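Long-range contacts in lipase aflb (Neosartorya fumigata, PDB 6IDY), which probably hydrolyses ester bonds of lipids as an alpha/beta-hydrolase-type lipase, and carries a bound calcium ion: residues S225-L230 and K251-F256; K161-V166 and A188-V193; I147-S152 and I216-A221; D255-S260 and D376-D381. All coordinates share one frame; numbering follows the deposited sequence.

Contact 1: S225-L230 and K251-F256; sequences SNVAVL and KVVDDF. With CA (calcium ion), chain D.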
loop_
_atom_site.group_PDB
_atom_site.type_symbol
_atom_site.label_atom_id
_atom_site.label_comp_id
_atom_site.label_asym_id
_atom_site.label_seq_id
_atom_site.Cartn_x
_atom_site.Cartn_y
_atom_site.Cartn_z
ATOM N N SER A 225 11.134 15.232 -15.710
ATOM C CA SER A 225 10.198 15.917 -14.836
ATOM C C SER A 225 10.329 15.418 -13.428
ATOM O O SER A 225 10.795 14.304 -13.205
ATOM C CB SER A 225 8.771 15.633 -15.319
ATOM O OG SER A 225 7.770 16.202 -14.494
ATOM N N ASN A 226 9.867 16.224 -12.471
ATOM C CA ASN A 226 9.774 15.784 -11.095
ATOM C C ASN A 226 8.521 14.905 -11.039
ATOM O O ASN A 226 7.685 14.946 -11.949
ATOM C CB ASN A 226 9.695 16.965 -10.136
ATOM C CG ASN A 226 11.050 17.528 -9.776
ATOM O OD1 ASN A 226 12.074 17.223 -10.398
ATOM N ND2 ASN A 226 11.092 18.357 -8.750
ATOM N N VAL A 227 8.426 14.061 -10.025
ATOM C CA VAL A 227 7.317 13.123 -9.901
ATOM C C VAL A 227 6.649 13.255 -8.545
ATOM O O VAL A 227 7.116 13.992 -7.671
ATOM C CB VAL A 227 7.793 11.651 -10.146
ATOM C CG1 VAL A 227 8.429 11.485 -11.528
ATOM C CG2 VAL A 227 8.739 11.167 -9.039
ATOM N N ALA A 228 5.578 12.494 -8.371
ATOM C CA ALA A 228 4.878 12.326 -7.123
ATOM C C ALA A 228 4.847 10.832 -6.858
ATOM O O ALA A 228 4.935 10.026 -7.790
ATOM C CB ALA A 228 3.472 12.875 -7.224
ATOM N N VAL A 229 4.790 10.461 -5.583
ATOM C CA VAL A 229 4.705 9.072 -5.157
ATOM C C VAL A 229 3.437 8.940 -4.321
ATOM O O VAL A 229 3.215 9.751 -3.419
ATOM C CB VAL A 229 5.956 8.618 -4.341
ATOM C CG1 VAL A 229 5.772 7.209 -3.796
ATOM C CG2 VAL A 229 7.249 8.717 -5.164
ATOM N N LEU A 230 2.611 7.929 -4.617
ATOM C CA LEU A 230 1.447 7.620 -3.797
ATOM C C LEU A 230 1.668 6.193 -3.324
ATOM O O LEU A 230 1.836 5.287 -4.140
ATOM C CB LEU A 230 0.108 7.783 -4.536
ATOM C CG LEU A 230 -1.142 7.754 -3.639
ATOM C CD1 LEU A 230 -2.210 8.665 -4.182
ATOM C CD2 LEU A 230 -1.690 6.334 -3.488
ATOM N N LYS A 251 15.304 15.236 -4.474
ATOM C CA LYS A 251 15.289 16.399 -5.375
ATOM C C LYS A 251 14.246 16.296 -6.481
ATOM O O LYS A 251 13.869 17.319 -7.050
ATOM C CB LYS A 251 16.675 16.626 -6.013
ATOM C CG LYS A 251 17.778 16.968 -5.015
ATOM C CD LYS A 251 19.126 17.161 -5.696
ATOM C CE LYS A 251 20.179 17.604 -4.710
ATOM N NZ LYS A 251 21.475 17.908 -5.375
ATOM N N VAL A 252 13.798 15.075 -6.812
ATOM C CA VAL A 252 12.861 14.893 -7.920
ATOM C C VAL A 252 11.445 14.473 -7.458
ATOM O O VAL A 252 10.585 14.231 -8.307
ATOM C CB VAL A 252 13.429 13.955 -9.028
ATOM C CG1 VAL A 252 14.714 14.527 -9.627
ATOM C CG2 VAL A 252 13.657 12.538 -8.516
ATOM N N VAL A 253 11.197 14.407 -6.139
ATOM C CA VAL A 253 9.865 14.054 -5.629
ATOM C C VAL A 253 9.214 15.292 -5.033
ATOM O O VAL A 253 9.689 15.801 -4.015
ATOM C CB VAL A 253 9.847 12.827 -4.664
ATOM C CG1 VAL A 253 8.448 12.582 -4.088
ATOM C CG2 VAL A 253 10.344 11.575 -5.371
ATOM N N ASP A 254 8.142 15.786 -5.681
ATOM C CA ASP A 254 7.415 16.975 -5.221
ATOM C C ASP A 254 6.365 16.656 -4.166
ATOM O O ASP A 254 6.042 17.517 -3.356
ATOM C CB ASP A 254 6.775 17.724 -6.400
ATOM C CG ASP A 254 7.768 18.338 -7.371
ATOM O OD1 ASP A 254 8.929 18.577 -6.967
ATOM O OD2 ASP A 254 7.379 18.597 -8.531
ATOM N N ASP A 255 5.805 15.444 -4.200
ATOM C CA ASP A 255 4.776 15.022 -3.254
ATOM C C ASP A 255 4.878 13.553 -2.955
ATOM O O ASP A 255 5.047 12.737 -3.863
ATOM C CB ASP A 255 3.363 15.318 -3.799
ATOM C CG ASP A 255 2.951 16.779 -3.736
ATOM O OD1 ASP A 255 2.667 17.268 -2.624
ATOM O OD2 ASP A 255 2.899 17.428 -4.802
ATOM N N PHE A 256 4.749 13.215 -1.675
ATOM C CA PHE A 256 4.711 11.844 -1.198
ATOM C C PHE A 256 3.370 11.716 -0.477
ATOM O O PHE A 256 3.188 12.296 0.588
ATOM C CB PHE A 256 5.940 11.534 -0.296
ATOM C CG PHE A 256 5.998 10.226 0.484
ATOM C CD1 PHE A 256 5.175 9.151 0.148
ATOM C CD2 PHE A 256 6.887 10.069 1.543
ATOM C CE1 PHE A 256 5.225 7.956 0.876
ATOM C CE2 PHE A 256 6.937 8.872 2.266
ATOM C CZ PHE A 256 6.102 7.828 1.932
HETATM CA CA CA D . 2.260 19.475 -3.603
HETATM O O HOH W 1 4.634 19.821 -3.481
HETATM O O HOH W 2 2.611 20.073 -5.851
#
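N226 begins the pairing by laying its side-chain amide across the carboxylate of D254. Its ND2 donates to OD1 of D254 at 2.8 Å; that oxygen lies close to the amide plane of N226, while ND2 meets it on its syn side from 29° outside the carboxylate plane. The other end of the amide, OD1, rests 3.5 Å from CA of V252. At V227 a true parallel ladder starts: its N bonds to V252 O, and its O takes the N-H of D254, the latter at 2.9 Å. CG2 of V227, wedged between backbone N and carbonyl carbon (CG1 has chi1 -58°), reaches CG2 of V253 at 4.0 Å. Strands 227-232 and 253-259 are neighbours in the central sheet of an alpha/beta-hydrolase fold, joined by helix 235-245 as a beta-alpha-beta unit; in this family the first of them typically runs into the nucleophile elbow. Beside A228 the ladder slips by a residue, because the partner chain turns a corner at D254, whose O accepts from a calcium-bound water at 2.7 Å. V229 N resumes the bonding with D255 O at 2.9 Å. D255 and A228 face the calcium side of the sheet, and both carboxylate oxygens of D255 hold the ion, OD2 at 2.5 Å. On the other face V229 CG1 meets CD1 of F256, while V229 O lies near the plane of that ring, at its edge.

Contact 2: K161-V166 and A188-V193; sequences KPVILV and ADADVV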
loop_
_atom_site.group_PDB
_atom_site.type_symbol
_atom_site.label_atom_id
_atom_site.label_comp_id
_atom_site.label_asym_id
_atom_site.label_seq_id
_atom_site.Cartn_x
_atom_site.Cartn_y
_atom_site.Cartn_z
ATOM N N LYS A 161 1.586 15.195 -14.345
ATOM C CA LYS A 161 2.668 14.839 -13.439
ATOM C C LYS A 161 2.755 13.310 -13.291
ATOM O O LYS A 161 1.753 12.687 -12.948
ATOM C CB LYS A 161 2.441 15.508 -12.065
ATOM C CG LYS A 161 3.572 15.340 -11.043
ATOM C CD LYS A 161 4.754 16.224 -11.376
ATOM C CE LYS A 161 5.417 16.749 -10.139
ATOM N NZ LYS A 161 4.839 18.054 -9.715
ATOM N N PRO A 162 3.927 12.683 -13.548
ATOM C CA PRO A 162 4.035 11.231 -13.342
ATOM C C PRO A 162 3.870 10.883 -11.862
ATOM O O PRO A 162 4.438 11.555 -11.006
ATOM C CB PRO A 162 5.443 10.901 -13.859
ATOM C CG PRO A 162 5.840 12.089 -14.721
ATOM C CD PRO A 162 5.212 13.250 -14.014
ATOM N N VAL A 163 3.026 9.891 -11.561
ATOM C CA VAL A 163 2.749 9.457 -10.190
ATOM C C VAL A 163 3.085 7.969 -10.055
ATOM O O VAL A 163 2.500 7.131 -10.747
ATOM C CB VAL A 163 1.303 9.797 -9.708
ATOM C CG1 VAL A 163 1.054 9.291 -8.288
ATOM C CG2 VAL A 163 1.030 11.296 -9.787
ATOM N N ILE A 164 4.038 7.656 -9.169
ATOM C CA ILE A 164 4.458 6.282 -8.918
ATOM C C ILE A 164 3.593 5.707 -7.813
ATOM O O ILE A 164 3.608 6.216 -6.690
ATOM C CB ILE A 164 5.976 6.174 -8.588
ATOM C CG1 ILE A 164 6.830 6.814 -9.715
ATOM C CG2 ILE A 164 6.374 4.705 -8.342
ATOM C CD1 ILE A 164 8.193 7.226 -9.300
ATOM N N LEU A 165 2.850 4.641 -8.138
ATOM C CA LEU A 165 1.988 3.947 -7.192
ATOM C C LEU A 165 2.769 2.805 -6.561
ATOM O O LEU A 165 3.155 1.861 -7.251
ATOM C CB LEU A 165 0.702 3.452 -7.868
ATOM C CG LEU A 165 -0.132 4.486 -8.635
ATOM C CD1 LEU A 165 -1.306 3.815 -9.320
ATOM C CD2 LEU A 165 -0.612 5.628 -7.721
ATOM N N VAL A 166 3.065 2.936 -5.257
ATOM C CA VAL A 166 3.864 1.974 -4.490
ATOM C C VAL A 166 2.924 1.046 -3.703
ATOM O O VAL A 166 2.078 1.533 -2.959
ATOM C CB VAL A 166 4.941 2.672 -3.600
ATOM C CG1 VAL A 166 5.819 1.652 -2.880
ATOM C CG2 VAL A 166 5.812 3.616 -4.427
ATOM N N ALA A 188 -6.917 14.199 -10.922
ATOM C CA ALA A 188 -5.777 15.116 -10.921
ATOM C C ALA A 188 -5.035 15.030 -12.255
ATOM O O ALA A 188 -5.294 14.110 -13.043
ATOM C CB ALA A 188 -4.837 14.740 -9.784
ATOM N N ASP A 189 -4.114 15.990 -12.511
ATOM C CA ASP A 189 -3.274 15.999 -13.710
ATOM C C ASP A 189 -2.077 15.092 -13.371
ATOM O O ASP A 189 -0.941 15.540 -13.176
ATOM C CB ASP A 189 -2.863 17.436 -14.085
ATOM C CG ASP A 189 -4.028 18.334 -14.487
ATOM O OD1 ASP A 189 -4.929 17.856 -15.212
ATOM O OD2 ASP A 189 -4.038 19.512 -14.074
ATOM N N ALA A 190 -2.395 13.795 -13.234
ATOM C CA ALA A 190 -1.516 12.720 -12.815
ATOM C C ALA A 190 -1.444 11.613 -13.866
ATOM O O ALA A 190 -2.465 11.213 -14.428
ATOM C CB ALA A 190 -2.024 12.152 -11.501
ATOM N N ASP A 191 -0.233 11.114 -14.110
ATOM C CA ASP A 191 0.050 10.054 -15.074
ATOM C C ASP A 191 0.635 8.886 -14.290
ATOM O O ASP A 191 1.826 8.872 -13.976
ATOM C CB ASP A 191 1.038 10.567 -16.132
ATOM C CG ASP A 191 0.788 10.045 -17.528
ATOM O OD1 ASP A 191 0.118 8.990 -17.662
ATOM O OD2 ASP A 191 1.260 10.680 -18.482
ATOM N N VAL A 192 -0.223 7.931 -13.934
ATOM C CA VAL A 192 0.146 6.817 -13.070
ATOM C C VAL A 192 1.035 5.756 -13.734
ATOM O O VAL A 192 0.902 5.436 -14.916
ATOM C CB VAL A 192 -1.074 6.147 -12.375
ATOM C CG1 VAL A 192 -1.820 7.137 -11.475
ATOM C CG2 VAL A 192 -2.025 5.481 -13.378
ATOM N N VAL A 193 1.947 5.225 -12.923
ATOM C CA VAL A 193 2.794 4.067 -13.192
ATOM C C VAL A 193 2.733 3.273 -11.892
ATOM O O VAL A 193 2.510 3.867 -10.832
ATOM C CB VAL A 193 4.258 4.368 -13.641
ATOM C CG1 VAL A 193 4.301 5.042 -15.007
ATOM C CG2 VAL A 193 5.032 5.173 -12.601
#
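L165 leans across to the neighbouring strand at V192 and V193. CB lies 3.5 Å from V193 O, the same oxygen that accepts the L165 backbone N-H at 2.8 Å. CG also borders V193 O, and with CG anti to the carbonyl carbon (chi1 -54°) the branch turns toward V192. CD1 then lands on V192, 3.9 Å from its CB and nearly as close to CG1. Beneath it on the same face, V163 CG2 presses on A190 CB at 3.6 Å. The other face has I164 CG1 against V193 CG2, 3.8 Å apart. Five backbone bonds sew the strands together from K161 N to L165 N: K161 N gives to D189 O, D191 N to K161 O and V163 N to D191 O, with V193 N to V163 O further on, before the L165 bond closes the series. The polar ends leave the pair: K161 NZ forms a salt bridge with D254, and D191 OD2 accepts from G154 N. Strand, helix 173-178 and strand make a beta-alpha-beta crossover, part of the parallel core of the alpha/beta-hydrolase fold.

Contact 3: I147-S152 and I216-A221; sequences IHIPAS and INYISA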
loop_
_atom_site.group_PDB
_atom_site.type_symbol
_atom_site.label_atom_id
_atom_site.label_comp_id
_atom_site.label_asym_id
_atom_site.label_seq_id
_atom_site.Cartn_x
_atom_site.Cartn_y
_atom_site.Cartn_z
ATOM N N ILE A 147 8.720 -1.985 -12.886
ATOM C CA ILE A 147 7.898 -0.822 -13.221
ATOM C C ILE A 147 6.918 -1.126 -14.339
ATOM O O ILE A 147 7.329 -1.450 -15.450
ATOM C CB ILE A 147 8.754 0.438 -13.539
ATOM C CG1 ILE A 147 9.881 0.648 -12.495
ATOM C CG2 ILE A 147 7.858 1.682 -13.671
ATOM C CD1 ILE A 147 11.044 1.545 -12.946
ATOM N N HIS A 148 5.624 -0.986 -14.056
ATOM C CA HIS A 148 4.606 -1.158 -15.076
ATOM C C HIS A 148 4.250 0.225 -15.597
ATOM O O HIS A 148 3.637 1.019 -14.881
ATOM C CB HIS A 148 3.362 -1.896 -14.556
ATOM C CG HIS A 148 2.368 -2.172 -15.641
ATOM N ND1 HIS A 148 2.432 -3.326 -16.398
ATOM C CD2 HIS A 148 1.360 -1.399 -16.105
ATOM C CE1 HIS A 148 1.434 -3.243 -17.264
ATOM N NE2 HIS A 148 0.765 -2.098 -17.131
ATOM N N ILE A 149 4.685 0.521 -16.826
ATOM C CA ILE A 149 4.416 1.789 -17.498
ATOM C C ILE A 149 3.261 1.559 -18.484
ATOM O O ILE A 149 3.453 0.876 -19.493
ATOM C CB ILE A 149 5.680 2.386 -18.185
ATOM C CG1 ILE A 149 6.810 2.636 -17.156
ATOM C CG2 ILE A 149 5.328 3.675 -18.951
ATOM C CD1 ILE A 149 8.188 2.974 -17.751
ATOM N N PRO A 150 2.049 2.090 -18.202
ATOM C CA PRO A 150 0.933 1.893 -19.138
ATOM C C PRO A 150 1.234 2.522 -20.496
ATOM O O PRO A 150 1.935 3.532 -20.564
ATOM C CB PRO A 150 -0.245 2.583 -18.431
ATOM C CG PRO A 150 0.153 2.607 -16.967
ATOM C CD PRO A 150 1.624 2.887 -17.033
ATOM N N ALA A 151 0.735 1.904 -21.575
ATOM C CA ALA A 151 0.926 2.378 -22.954
ATOM C C ALA A 151 0.429 3.822 -23.160
ATOM O O ALA A 151 0.857 4.477 -24.107
ATOM C CB ALA A 151 0.238 1.441 -23.933
ATOM N N SER A 152 -0.439 4.314 -22.255
ATOM C CA SER A 152 -0.991 5.670 -22.298
ATOM C C SER A 152 -0.107 6.720 -21.612
ATOM O O SER A 152 -0.387 7.910 -21.759
ATOM C CB SER A 152 -2.406 5.698 -21.719
ATOM O OG SER A 152 -2.435 5.157 -20.410
ATOM N N ILE A 216 11.774 6.008 -8.820
ATOM C CA ILE A 216 11.787 7.467 -8.726
ATOM C C ILE A 216 12.747 8.075 -9.750
ATOM O O ILE A 216 12.317 8.862 -10.594
ATOM C CB ILE A 216 12.055 7.969 -7.282
ATOM C CG1 ILE A 216 10.852 7.660 -6.345
ATOM C CG2 ILE A 216 12.345 9.470 -7.302
ATOM C CD1 ILE A 216 11.175 7.798 -4.807
ATOM N N ASN A 217 14.031 7.682 -9.693
ATOM C CA ASN A 217 15.065 8.199 -10.587
ATOM C C ASN A 217 14.849 7.816 -12.044
ATOM O O ASN A 217 15.139 8.624 -12.927
ATOM C CB ASN A 217 16.454 7.809 -10.094
ATOM C CG ASN A 217 16.875 8.592 -8.873
ATOM O OD1 ASN A 217 16.378 9.695 -8.600
ATOM N ND2 ASN A 217 17.821 8.056 -8.124
ATOM N N TYR A 218 14.269 6.631 -12.295
ATOM C CA TYR A 218 13.986 6.181 -13.654
ATOM C C TYR A 218 12.814 6.943 -14.276
ATOM O O TYR A 218 12.917 7.381 -15.425
ATOM C CB TYR A 218 13.773 4.652 -13.716
ATOM C CG TYR A 218 13.364 4.159 -15.088
ATOM C CD1 TYR A 218 14.316 3.869 -16.059
ATOM C CD2 TYR A 218 12.022 4.026 -15.428
ATOM C CE1 TYR A 218 13.941 3.455 -17.339
ATOM C CE2 TYR A 218 11.635 3.614 -16.700
ATOM C CZ TYR A 218 12.597 3.325 -17.650
ATOM O OH TYR A 218 12.196 2.910 -18.891
ATOM N N ILE A 219 11.695 7.062 -13.544
ATOM C CA ILE A 219 10.510 7.750 -14.057
ATOM C C ILE A 219 10.811 9.239 -14.235
ATOM O O ILE A 219 10.417 9.814 -15.249
ATOM C CB ILE A 219 9.233 7.435 -13.227
ATOM C CG1 ILE A 219 8.854 5.923 -13.323
ATOM C CG2 ILE A 219 8.047 8.343 -13.584
ATOM C CD1 ILE A 219 8.386 5.363 -14.720
ATOM N N SER A 220 11.593 9.831 -13.314
ATOM C CA SER A 220 11.988 11.236 -13.442
ATOM C C SER A 220 12.854 11.456 -14.694
ATOM O O SER A 220 12.647 12.443 -15.404
ATOM C CB SER A 220 12.723 11.711 -12.193
ATOM O OG SER A 220 13.059 13.086 -12.291
ATOM N N ALA A 221 13.792 10.523 -14.976
ATOM C CA ALA A 221 14.702 10.597 -16.130
ATOM C C ALA A 221 13.987 10.525 -17.478
ATOM O O ALA A 221 14.203 11.407 -18.311
ATOM C CB ALA A 221 15.767 9.515 -16.040
#
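Aliphatic packing comes first, and it centres on CD1 of I219. I147 and I149 both direct their CB atoms at the helix, and the I219 methyl meets the pair of them. It lies 3.9 Å from CG2 of I147, the two chains running alongside one another with opposite sense. I149 approaches differently: its CD1 and that of I219 reach for each other tip to tip. The bent I219 chain (chi2 -66°) brings its end over to these isoleucines, although its CB starts off to one side. P162, I164 and V193 of the sheet also touch I219, which therefore sits between helix and sheet.

The second kind of contact is aliphatic against aromatic. Y218 swings its ring toward the isoleucines with CG anti to the backbone N (chi1 175°). I149 CD1 comes up at the ring edge, in its plane, 3.7 Å from CE2. I147 CD1 touches the ring one atom further back, 3.6 Å from CD2.

Polar groups fix the surroundings. Y218 OH is hydrogen-bonded to P118 O, which pins the far end of the ring, and N117 ND2 bonds to I147 O. Between the isoleucines H148 leaves on the other side, where its ring meets that of W194 nearly parallel.

This is helix-on-sheet packing at the border of an alpha/beta-hydrolase fold: helix 205-223, which precedes the strand 227-232, lies on one face of the sheet, reaching as far as the short antiparallel edge strand 147-148.

Contact 4: D255-S260 and D376-D381; sequences DFIAIS and DALSHD. With CA (calcium ion), chain D.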
loop_
_atom_site.group_PDB
_atom_site.type_symbol
_atom_site.label_atom_id
_atom_site.label_comp_id
_atom_site.label_asym_id
_atom_site.label_seq_id
_atom_site.Cartn_x
_atom_site.Cartn_y
_atom_site.Cartn_z
ATOM N N ASP A 255 5.805 15.444 -4.200
ATOM C CA ASP A 255 4.776 15.022 -3.254
ATOM C C ASP A 255 4.878 13.553 -2.955
ATOM O O ASP A 255 5.047 12.737 -3.863
ATOM C CB ASP A 255 3.363 15.318 -3.799
ATOM C CG ASP A 255 2.951 16.779 -3.736
ATOM O OD1 ASP A 255 2.667 17.268 -2.624
ATOM O OD2 ASP A 255 2.899 17.428 -4.802
ATOM N N PHE A 256 4.749 13.215 -1.675
ATOM C CA PHE A 256 4.711 11.844 -1.198
ATOM C C PHE A 256 3.370 11.716 -0.477
ATOM O O PHE A 256 3.188 12.296 0.588
ATOM C CB PHE A 256 5.940 11.534 -0.296
ATOM C CG PHE A 256 5.998 10.226 0.484
ATOM C CD1 PHE A 256 5.175 9.151 0.148
ATOM C CD2 PHE A 256 6.887 10.069 1.543
ATOM C CE1 PHE A 256 5.225 7.956 0.876
ATOM C CE2 PHE A 256 6.937 8.872 2.266
ATOM C CZ PHE A 256 6.102 7.828 1.932
ATOM N N ILE A 257 2.395 11.046 -1.116
ATOM C CA ILE A 257 1.059 10.824 -0.550
ATOM C C ILE A 257 1.062 9.417 0.035
ATOM O O ILE A 257 1.219 8.441 -0.690
ATOM C CB ILE A 257 -0.078 11.080 -1.587
ATOM C CG1 ILE A 257 0.002 12.524 -2.145
ATOM C CG2 ILE A 257 -1.472 10.794 -0.967
ATOM C CD1 ILE A 257 -0.432 12.677 -3.622
ATOM N N ALA A 258 0.961 9.320 1.355
ATOM C CA ALA A 258 1.044 8.041 2.045
ATOM C C ALA A 258 -0.282 7.605 2.655
ATOM O O ALA A 258 -0.760 8.201 3.622
ATOM C CB ALA A 258 2.147 8.092 3.089
ATOM N N ILE A 259 -0.882 6.562 2.057
ATOM C CA ILE A 259 -2.157 5.977 2.494
ATOM C C ILE A 259 -1.856 4.881 3.513
ATOM O O ILE A 259 -1.080 3.966 3.217
ATOM C CB ILE A 259 -2.980 5.441 1.284
ATOM C CG1 ILE A 259 -3.042 6.470 0.100
ATOM C CG2 ILE A 259 -4.365 4.956 1.709
ATOM C CD1 ILE A 259 -3.710 7.893 0.388
ATOM N N SER A 260 -2.452 4.999 4.723
ATOM C CA SER A 260 -2.296 4.073 5.862
ATOM C C SER A 260 -0.816 3.719 6.088
ATOM O O SER A 260 -0.484 2.528 6.131
ATOM C CB SER A 260 -3.122 2.802 5.638
ATOM O OG SER A 260 -4.498 3.106 5.504
ATOM N N ASP A 376 -5.601 17.829 -3.813
ATOM C CA ASP A 376 -5.129 19.098 -3.261
ATOM C C ASP A 376 -3.588 19.141 -3.155
ATOM O O ASP A 376 -2.998 20.174 -3.470
ATOM C CB ASP A 376 -5.802 19.391 -1.914
ATOM C CG ASP A 376 -5.327 20.674 -1.283
ATOM O OD1 ASP A 376 -5.864 21.748 -1.642
ATOM O OD2 ASP A 376 -4.403 20.611 -0.458
ATOM N N ALA A 377 -2.948 18.024 -2.742
ATOM C CA ALA A 377 -1.486 17.912 -2.628
ATOM C C ALA A 377 -0.805 18.097 -3.983
ATOM O O ALA A 377 0.200 18.800 -4.075
ATOM C CB ALA A 377 -1.104 16.557 -2.052
ATOM N N LEU A 378 -1.355 17.459 -5.027
ATOM C CA LEU A 378 -0.820 17.509 -6.385
ATOM C C LEU A 378 -1.012 18.858 -7.080
ATOM O O LEU A 378 -0.251 19.170 -7.994
ATOM C CB LEU A 378 -1.414 16.374 -7.232
ATOM C CG LEU A 378 -1.023 14.956 -6.805
ATOM C CD1 LEU A 378 -1.907 13.931 -7.459
ATOM C CD2 LEU A 378 0.441 14.672 -7.099
ATOM N N SER A 379 -2.006 19.656 -6.650
ATOM C CA SER A 379 -2.306 20.954 -7.262
ATOM C C SER A 379 -1.684 22.159 -6.544
ATOM O O SER A 379 -1.760 23.274 -7.055
ATOM C CB SER A 379 -3.815 21.133 -7.414
ATOM O OG SER A 379 -4.475 21.060 -6.161
ATOM N N HIS A 380 -1.047 21.940 -5.384
ATOM C CA HIS A 380 -0.432 23.023 -4.616
ATOM C C HIS A 380 0.985 22.686 -4.190
ATOM O O HIS A 380 1.290 21.514 -3.960
ATOM C CB HIS A 380 -1.261 23.309 -3.348
ATOM C CG HIS A 380 -2.656 23.774 -3.614
ATOM N ND1 HIS A 380 -3.690 22.876 -3.803
ATOM C CD2 HIS A 380 -3.146 25.032 -3.707
ATOM C CE1 HIS A 380 -4.769 23.612 -4.015
ATOM N NE2 HIS A 380 -4.490 24.914 -3.969
ATOM N N ASP A 381 1.840 23.727 -4.009
ATOM C CA ASP A 381 3.188 23.549 -3.468
ATOM C C ASP A 381 2.977 23.065 -2.030
ATOM O O ASP A 381 2.018 23.485 -1.372
ATOM C CB ASP A 381 3.981 24.874 -3.463
ATOM C CG ASP A 381 4.336 25.449 -4.830
ATOM O OD1 ASP A 381 4.474 24.659 -5.798
ATOM O OD2 ASP A 381 4.502 26.684 -4.927
HETATM CA CA CA D . 2.260 19.475 -3.603
HETATM O O HOH W 2 2.611 20.073 -5.851
HETATM O O HOH W 1 4.634 19.821 -3.481
#
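D255 and L378 mark the nearest approach of the two backbones, their CA atoms 6.9 Å apart, where strand 253-259 resumes after its corner at 254 and meets the last turn of helix 368-379. The segments are joined through a calcium ion, not by hydrogen bonds: A377 O binds it at 2.2 Å, and after the helix has ended H380 O binds it as well. The strand contributes the carboxylate of D255, OD2 lying 3.1 Å from A377 O, a closeness of two oxygens that the cation they share makes tolerable. With G382 O and two waters the ion has seven ligand atoms. The positive charge would also suit a helix C-terminus, where carbonyls gather. This helix comes after the last strand of the alpha/beta-hydrolase sheet, 341-345, though not directly, and packs on the face opposite to helix 205-223. Among the side chains, I257 carries the apolar half. Its CG1, anti to the carbonyl carbon (chi1 -58°), faces A377 CB at 4.2 Å. One atom further out, CD1 rests 4.0 Å from CG of L378, the two side chains crossing at about a right angle. H380 folds its ring back on the helix end: ND1 donates to D376 O at 2.8 Å, with that oxygen in the ring plane and met on a lone pair. This bond ties the H380 loop, whose carbonyl serves the calcium, to the final turn.

Contacts 1 and 2 are adjacent in one sheet, their centres 9 Å apart; a salt bridge joins D254 OD2 to K161 NZ (2.9 Å), and the K161 side chain comes within about 7 Å of the calcium. Contact 4 shares D255 and F256 with contact 1, so the same strand pairs with 225-230 along its edge and offers one face to the calcium loop. L378 lies over that face, touching A228 of contact 1 and A188 of contact 2. Contact 3 lies on the opposite face: S220 OG meets S225 O at 2.7 Å, and I216 packs on V252, V253 and I164. Contacts 3 and 4 stay apart, nearest atoms about 8 Å, separated by the sheet.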